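PDB 3CZ5: Two-component response regulator, LuxR family from Aurantimonas sp., which probably regulates transcription by binding DNA, with the part modelled here being the receiver domain that is likely to be phosphorylated to switch it. Local coordinates for residues R23-E26 against G30-V33; S103-K108 against P131-E136. All coordinates share one frame; numbering follows the deposited sequence.

Contact 1: R23-E26 against G30-V33; sequences RLIE and GYAV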
ATOM      1  N   ARG A  23      -0.377  10.895  10.183  1.00 23.50           N
ATOM      2  CA  ARG A  23      -1.242  11.345  11.261  1.00 23.66           C
ATOM      3  C   ARG A  23      -2.633  10.784  11.079  1.00 23.12           C
ATOM      4  O   ARG A  23      -3.351  10.582  12.037  1.00 24.21           O
ATOM      5  CB  ARG A  23      -1.199  12.860  11.404  1.00 23.71           C
ATOM      6  CG  ARG A  23       0.252  13.336  11.569  1.00 38.42           C
ATOM      7  CD  ARG A  23       0.427  14.866  11.451  1.00 26.43           C
ATOM      8  NE  ARG A  23      -0.261  15.592  12.523  1.00 39.15           N
ATOM      9  CZ  ARG A  23      -0.702  16.846  12.404  1.00 28.58           C
ATOM     10  NH1 ARG A  23      -0.497  17.520  11.255  1.00 39.48           N
ATOM     11  NH2 ARG A  23      -1.316  17.441  13.435  1.00 39.47           N
ATOM     12  N   LEU A  24      -3.015  10.499   9.852  1.00 21.74           N
ATOM     13  CA  LEU A  24      -4.317   9.891   9.658  1.00 21.84           C
ATOM     14  C   LEU A  24      -4.277   8.469  10.139  1.00 21.51           C
ATOM     15  O   LEU A  24      -5.112   8.052  10.895  1.00 21.23           O
ATOM     16  CB  LEU A  24      -4.724   9.859   8.183  1.00 21.61           C
ATOM     17  CG  LEU A  24      -6.211   9.659   7.928  1.00 18.23           C
ATOM     18  CD1 LEU A  24      -6.993  10.667   8.694  1.00 21.10           C
ATOM     19  CD2 LEU A  24      -6.486   9.819   6.493  1.00 20.81           C
ATOM     20  N   ILE A  25      -3.287   7.725   9.703  1.00 21.47           N
ATOM     21  CA  ILE A  25      -3.217   6.354  10.103  1.00 22.06           C
ATOM     22  C   ILE A  25      -3.163   6.200  11.610  1.00 23.43           C
ATOM     23  O   ILE A  25      -3.674   5.186  12.169  1.00 25.55           O
ATOM     24  CB  ILE A  25      -2.002   5.665   9.527  1.00 21.11           C
ATOM     25  CG1 ILE A  25      -1.969   5.858   8.011  1.00 25.79           C
ATOM     26  CG2 ILE A  25      -2.109   4.194   9.748  1.00 24.92           C
ATOM     27  CD1 ILE A  25      -1.183   4.858   7.288  1.00 18.39           C
ATOM     28  N   GLU A  26      -2.563   7.174  12.290  1.00 21.20           N
ATOM     29  CA  GLU A  26      -2.330   6.953  13.712  1.00 18.84           C
ATOM     30  C   GLU A  26      -3.474   7.378  14.578  1.00 18.70           C
ATOM     31  O   GLU A  26      -3.417   7.258  15.784  1.00 17.81           O
ATOM     32  CB  GLU A  26      -1.046   7.565  14.191  1.00 17.71           C
ATOM     33  CG  GLU A  26       0.147   6.821  13.741  1.00 30.66           C
ATOM     34  CD  GLU A  26       1.380   7.463  14.292  1.00 21.23           C
ATOM     35  OE1 GLU A  26       1.154   8.429  15.062  1.00 30.71           O
ATOM     36  OE2 GLU A  26       2.531   6.993  14.008  1.00 30.98           O
ATOM     37  N   GLY A  30      -3.529   1.905  18.463  1.00 24.41           N
ATOM     38  CA  GLY A  30      -2.815   0.677  18.097  1.00 26.47           C
ATOM     39  C   GLY A  30      -1.895   0.750  16.855  1.00 28.08           C
ATOM     40  O   GLY A  30      -0.883   0.080  16.786  1.00 29.94           O
ATOM     41  N   TYR A  31      -2.224   1.556  15.865  1.00 26.80           N
ATOM     42  CA  TYR A  31      -1.410   1.627  14.672  1.00 26.73           C
ATOM     43  C   TYR A  31      -0.144   2.549  14.755  1.00 26.00           C
ATOM     44  O   TYR A  31      -0.271   3.748  14.856  1.00 25.99           O
ATOM     45  CB  TYR A  31      -2.318   2.091  13.533  1.00 27.49           C
ATOM     46  CG  TYR A  31      -3.270   0.990  13.047  1.00 37.30           C
ATOM     47  CD1 TYR A  31      -3.563  -0.137  13.855  1.00 28.63           C
ATOM     48  CD2 TYR A  31      -3.901   1.082  11.798  1.00 27.35           C
ATOM     49  CE1 TYR A  31      -4.454  -1.170  13.380  1.00 36.85           C
ATOM     50  CE2 TYR A  31      -4.735   0.081  11.329  1.00 36.56           C
ATOM     51  CZ  TYR A  31      -5.040  -1.036  12.117  1.00 28.35           C
ATOM     52  OH  TYR A  31      -5.903  -1.986  11.597  1.00 35.92           O
ATOM     53  N   ALA A  32       1.076   2.022  14.660  1.00 24.61           N
ATOM     54  CA  ALA A  32       2.188   2.957  14.663  1.00 23.77           C
ATOM     55  C   ALA A  32       3.016   3.018  13.389  1.00 23.73           C
ATOM     56  O   ALA A  32       3.504   2.039  12.864  1.00 25.58           O
ATOM     57  CB  ALA A  32       3.062   2.780  15.883  1.00 23.34           C
ATOM     58  N   VAL A  33       3.136   4.198  12.847  1.00 22.97           N
ATOM     59  CA  VAL A  33       3.939   4.315  11.666  1.00 22.47           C
ATOM     60  C   VAL A  33       5.368   4.377  12.121  1.00 22.84           C
ATOM     61  O   VAL A  33       5.803   5.388  12.731  1.00 23.41           O
ATOM     62  CB  VAL A  33       3.672   5.579  10.830  1.00 21.57           C
ATOM     63  CG1 VAL A  33       4.507   5.482   9.609  1.00 19.49           C
ATOM     64  CG2 VAL A  33       2.220   5.672  10.431  1.00 19.56           C
TER

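Contact 2: S103-K108 against P131-E136; sequences SGYVTK and PDIAQE. With PO4 (phosphate ion), chain E.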
ATOM      1  N   SER A 103      -1.239  -6.802  -1.454  1.00 21.39           N
ATOM      2  CA  SER A 103      -2.464  -7.335  -0.930  1.00 20.34           C
ATOM      3  C   SER A 103      -3.561  -6.312  -0.938  1.00 16.29           C
ATOM      4  O   SER A 103      -4.631  -6.544  -0.482  1.00 24.23           O
ATOM      5  CB  SER A 103      -2.267  -7.830   0.475  1.00 23.35           C
ATOM      6  OG  SER A 103      -0.926  -8.039   0.720  1.00 21.44           O
ATOM      7  N   GLY A 104      -3.286  -5.153  -1.456  1.00 23.42           N
ATOM      8  CA  GLY A 104      -4.320  -4.102  -1.400  1.00 22.41           C
ATOM      9  C   GLY A 104      -4.031  -3.032  -2.447  1.00 22.84           C
ATOM     10  O   GLY A 104      -2.891  -2.760  -2.764  1.00 23.38           O
ATOM     11  N   TYR A 105      -5.034  -2.407  -3.037  1.00 22.74           N
ATOM     12  CA  TYR A 105      -4.683  -1.317  -3.955  1.00 21.79           C
ATOM     13  C   TYR A 105      -5.757  -0.319  -3.724  1.00 22.06           C
ATOM     14  O   TYR A 105      -6.931  -0.605  -4.015  1.00 21.07           O
ATOM     15  CB  TYR A 105      -4.721  -1.798  -5.366  1.00 21.65           C
ATOM     16  CG  TYR A 105      -4.284  -0.813  -6.345  1.00 30.51           C
ATOM     17  CD1 TYR A 105      -3.078  -0.932  -7.002  1.00 23.01           C
ATOM     18  CD2 TYR A 105      -5.059   0.262  -6.617  1.00 23.66           C
ATOM     19  CE1 TYR A 105      -2.678   0.004  -7.922  1.00 31.35           C
ATOM     20  CE2 TYR A 105      -4.670   1.218  -7.546  1.00 31.89           C
ATOM     21  CZ  TYR A 105      -3.488   1.084  -8.201  1.00 23.94           C
ATOM     22  OH  TYR A 105      -3.162   2.064  -9.140  1.00 32.32           O
ATOM     23  N   VAL A 106      -5.373   0.828  -3.133  1.00 22.79           N
ATOM     24  CA  VAL A 106      -6.357   1.834  -2.698  1.00 22.92           C
ATOM     25  C   VAL A 106      -6.100   3.177  -3.375  1.00 24.14           C
ATOM     26  O   VAL A 106      -4.952   3.482  -3.638  1.00 26.81           O
ATOM     27  CB  VAL A 106      -6.286   1.997  -1.223  1.00 22.15           C
ATOM     28  CG1 VAL A 106      -6.737   3.345  -0.849  1.00 17.79           C
ATOM     29  CG2 VAL A 106      -7.167   0.910  -0.549  1.00 18.35           C
ATOM     30  N   THR A 107      -7.123   3.958  -3.724  1.00 22.69           N
ATOM     31  CA  THR A 107      -6.853   5.214  -4.409  1.00 22.77           C
ATOM     32  C   THR A 107      -6.943   6.447  -3.495  1.00 24.43           C
ATOM     33  O   THR A 107      -7.772   6.553  -2.626  1.00 25.05           O
ATOM     34  CB  THR A 107      -7.705   5.463  -5.640  1.00 22.31           C
ATOM     35  OG1 THR A 107      -9.083   5.669  -5.268  1.00 27.75           O
ATOM     36  CG2 THR A 107      -7.549   4.323  -6.556  1.00 25.82           C
ATOM     37  N   LYS A 108      -6.041   7.383  -3.726  1.00 24.94           N
ATOM     38  CA  LYS A 108      -5.869   8.516  -2.877  1.00 25.04           C
ATOM     39  C   LYS A 108      -7.022   9.513  -2.934  1.00 26.34           C
ATOM     40  O   LYS A 108      -7.144  10.337  -2.041  1.00 26.50           O
ATOM     41  CB  LYS A 108      -4.568   9.204  -3.216  1.00 24.76           C
ATOM     42  CG  LYS A 108      -3.404   8.550  -2.538  1.00 26.23           C
ATOM     43  CD  LYS A 108      -2.076   9.241  -2.794  1.00 25.32           C
ATOM     44  CE  LYS A 108      -1.120   8.727  -1.773  1.00 24.90           C
ATOM     45  NZ  LYS A 108       0.174   8.643  -2.375  1.00 26.57           N
ATOM     46  N   PRO A 131     -13.614   1.029  -3.559  1.00 29.38           N
ATOM     47  CA  PRO A 131     -14.765   0.976  -4.432  1.00 29.66           C
ATOM     48  C   PRO A 131     -14.430   1.318  -5.863  1.00 31.34           C
ATOM     49  O   PRO A 131     -14.763   0.591  -6.788  1.00 31.72           O
ATOM     50  CB  PRO A 131     -15.643   2.067  -3.877  1.00 28.58           C
ATOM     51  CG  PRO A 131     -14.950   2.646  -2.764  1.00 30.06           C
ATOM     52  CD  PRO A 131     -14.002   1.647  -2.286  1.00 29.24           C
ATOM     53  N   ASP A 132     -13.792   2.442  -6.068  1.00 32.45           N
ATOM     54  CA  ASP A 132     -13.613   2.874  -7.443  1.00 33.46           C
ATOM     55  C   ASP A 132     -12.836   1.852  -8.246  1.00 32.40           C
ATOM     56  O   ASP A 132     -13.133   1.607  -9.415  1.00 33.73           O
ATOM     57  CB  ASP A 132     -12.945   4.225  -7.475  1.00 36.07           C
ATOM     58  CG  ASP A 132     -11.711   4.270  -6.616  1.00 56.77           C
ATOM     59  OD1 ASP A 132     -10.728   4.638  -7.208  1.00 38.78           O
ATOM     60  OD2 ASP A 132     -11.660   4.017  -5.381  1.00 38.61           O
ATOM     61  N   ILE A 133     -11.893   1.168  -7.634  1.00 30.44           N
ATOM     62  CA  ILE A 133     -11.133   0.190  -8.401  1.00 28.81           C
ATOM     63  C   ILE A 133     -11.830  -1.160  -8.526  1.00 26.05           C
ATOM     64  O   ILE A 133     -11.782  -1.814  -9.590  1.00 25.57           O
ATOM     65  CB  ILE A 133      -9.743   0.028  -7.820  1.00 30.28           C
ATOM     66  CG1 ILE A 133      -8.783   0.986  -8.533  1.00 19.19           C
ATOM     67  CG2 ILE A 133      -9.274  -1.420  -7.899  1.00 21.16           C
ATOM     68  CD1 ILE A 133      -7.902   1.580  -7.531  1.00 31.14           C
ATOM     69  N   ALA A 134     -12.498  -1.561  -7.454  1.00 23.85           N
ATOM     70  CA  ALA A 134     -13.352  -2.748  -7.506  1.00 22.44           C
ATOM     71  C   ALA A 134     -14.320  -2.604  -8.655  1.00 23.43           C
ATOM     72  O   ALA A 134     -14.562  -3.537  -9.412  1.00 22.69           O
ATOM     73  CB  ALA A 134     -14.115  -2.888  -6.242  1.00 21.69           C
ATOM     74  N   GLN A 135     -14.908  -1.416  -8.751  1.00 25.12           N
ATOM     75  CA  GLN A 135     -15.871  -1.116  -9.792  1.00 26.40           C
ATOM     76  C   GLN A 135     -15.182  -1.289 -11.142  1.00 25.90           C
ATOM     77  O   GLN A 135     -15.766  -1.950 -12.018  1.00 24.71           O
ATOM     78  CB  GLN A 135     -16.371   0.308  -9.647  1.00 27.88           C
ATOM     79  CG  GLN A 135     -17.579   0.571 -10.472  1.00 62.87           C
ATOM     80  CD  GLN A 135     -18.801  -0.190  -9.957  1.00 30.51           C
ATOM     81  OE1 GLN A 135     -18.784  -0.778  -8.869  1.00 62.75           O
ATOM     82  NE2 GLN A 135     -19.873  -0.172 -10.744  1.00 62.86           N
ATOM     83  N   GLU A 136     -13.947  -0.741 -11.294  1.00 25.06           N
ATOM     84  CA  GLU A 136     -13.307  -0.766 -12.605  1.00 25.57           C
ATOM     85  C   GLU A 136     -12.918  -2.171 -13.025  1.00 25.06           C
ATOM     86  O   GLU A 136     -13.110  -2.580 -14.174  1.00 24.91           O
ATOM     87  CB  GLU A 136     -12.124   0.142 -12.692  1.00 27.27           C
ATOM     88  CG  GLU A 136     -12.266   1.376 -11.890  1.00 73.48           C
ATOM     89  CD  GLU A 136     -11.149   2.337 -12.220  1.00 30.70           C
ATOM     90  OE1 GLU A 136     -10.896   2.529 -13.441  1.00 74.05           O
ATOM     91  OE2 GLU A 136     -10.516   2.872 -11.282  1.00 73.93           O
TER
HETATM   92  P   PO4 E 201       1.276   8.130  -6.364  1.00 16.77           P
HETATM   93  O1  PO4 E 201       0.668   8.850  -7.516  1.00 19.64           O
HETATM   94  O2  PO4 E 201       0.732   8.467  -4.994  1.00 18.64           O
HETATM   95  O3  PO4 E 201       1.228   6.645  -6.586  1.00 19.56           O
HETATM   96  O4  PO4 E 201       2.678   8.608  -6.638  1.00 20.71           O

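Contact 1: R23-E26 against G30-V33
Glu26, at the C-terminal end of segment 23-26, reaches across a tight connection to Tyr31 and Val33 at the start of strand 31-37, closing the first beta-alpha-beta unit of a CheY-like receiver domain. The polar part is a single hydrogen bond: the backbone N of Val33 donates to OE2 of Glu26 at 3.1 Å. The N-H points fairly well at the oxygen (156°) and meets it on its anti side, slightly out of the carboxylate plane. Glu26 gets there because CG lies beside its backbone N (chi1 -73°) and the chain is extended beyond, crossing Val33 at about a right angle. The other oxygen, OE1, has a long, weak ion pair with Arg22. With an alanine in place of Glu26, the Val33 N-H would probably lose this acceptor and the start of the strand would be less firmly tied to the helix end.

The apolar part lies deeper, around Ile25. Its CB stands 4.3 Å from CG2 of Val33, and Leu115 and Ile119 of helix 114-122 also pack on Ile25, joining that helix to this corner. Tyr31 extends the same layer, its side chain crossing that of Ile25 at about a right angle, with ring atom CD2 of Tyr31 4.1 Å from the CG2 methyl of Ile25.

Contact 2: S103-K108 against P131-E136
Thr107 and Asp132 face each other from opposite directions, the first at the C-terminal end of strand 104-107, the second in the opening turn of helix 131-142. Their hydroxyl and carboxylate make the polar part of the contact: OG1 of Thr107 is 2.7 Å from OD1 of Asp132, a possible hydrogen bond, since the hydroxyl has another acceptor nearby; OG1 is also hydrogen-bonded to Ser110 OG. Both groups have chi1 near +60° (68° for Thr107, 50° for Asp132), which places OG1 and CG between backbone N and carbonyl carbon and turns them toward each other. The second oxygen, OD2 of Asp132, is held by two hydroxyls, that of Ser130 just before the helix and that of Ser110 beyond the strand.

The apolar part is carried by Ile133, one residue further along the helix. Its CD1 comes in at the rim of the Tyr105 ring, near the ring plane, beside CD2 and CE2; the exact position of this methyl is doubtful. Phe93, Ala94, Ala97 and Phe98 of helix 91-99 also pack on the Tyr105 side chain, and its OH is hydrogen-bonded to the carbonyl of His88. Helix and strand segments run at 113° to each other, with their axes 8.0 Å apart.

Lys108, which follows the strand, takes no part in the helix contact. It stretches out nearly straight and bends only at its end, putting NZ 2.7 Å from O2 of a phosphate ion, probably from the crystallisation liquor, and in a salt bridge with Asp58, the predicted phosphorylation site, unmodified here. Leu59 N, Thr60 N and Thr86 OG1 also hold the phosphate, consistent with the phosphoryl pocket of CheY-like receivers, with Tyr105 at the place of their aromatic switch residue.

Contact 1 and contact 2 both reach the one parallel sheet of the receiver domain, but toward different flanks: strand 31-37 is an outermost strand, while strand 104-107 lies next to the short strand 128-129 at the other edge. Their centres are 21 Å apart and their nearest atoms about 9 Å, without touching. Along the chain they come in series, contact 1 closing its beta-alpha-beta unit well before contact 2 opens. Helix 114-122 packs against residues of both. Contact 1 joins helix 15-25 to the outermost strand 31-37, whereas contact 2 ties the C-terminal helix 131-142 to the strand that leads into Lys108, which binds the phosphate.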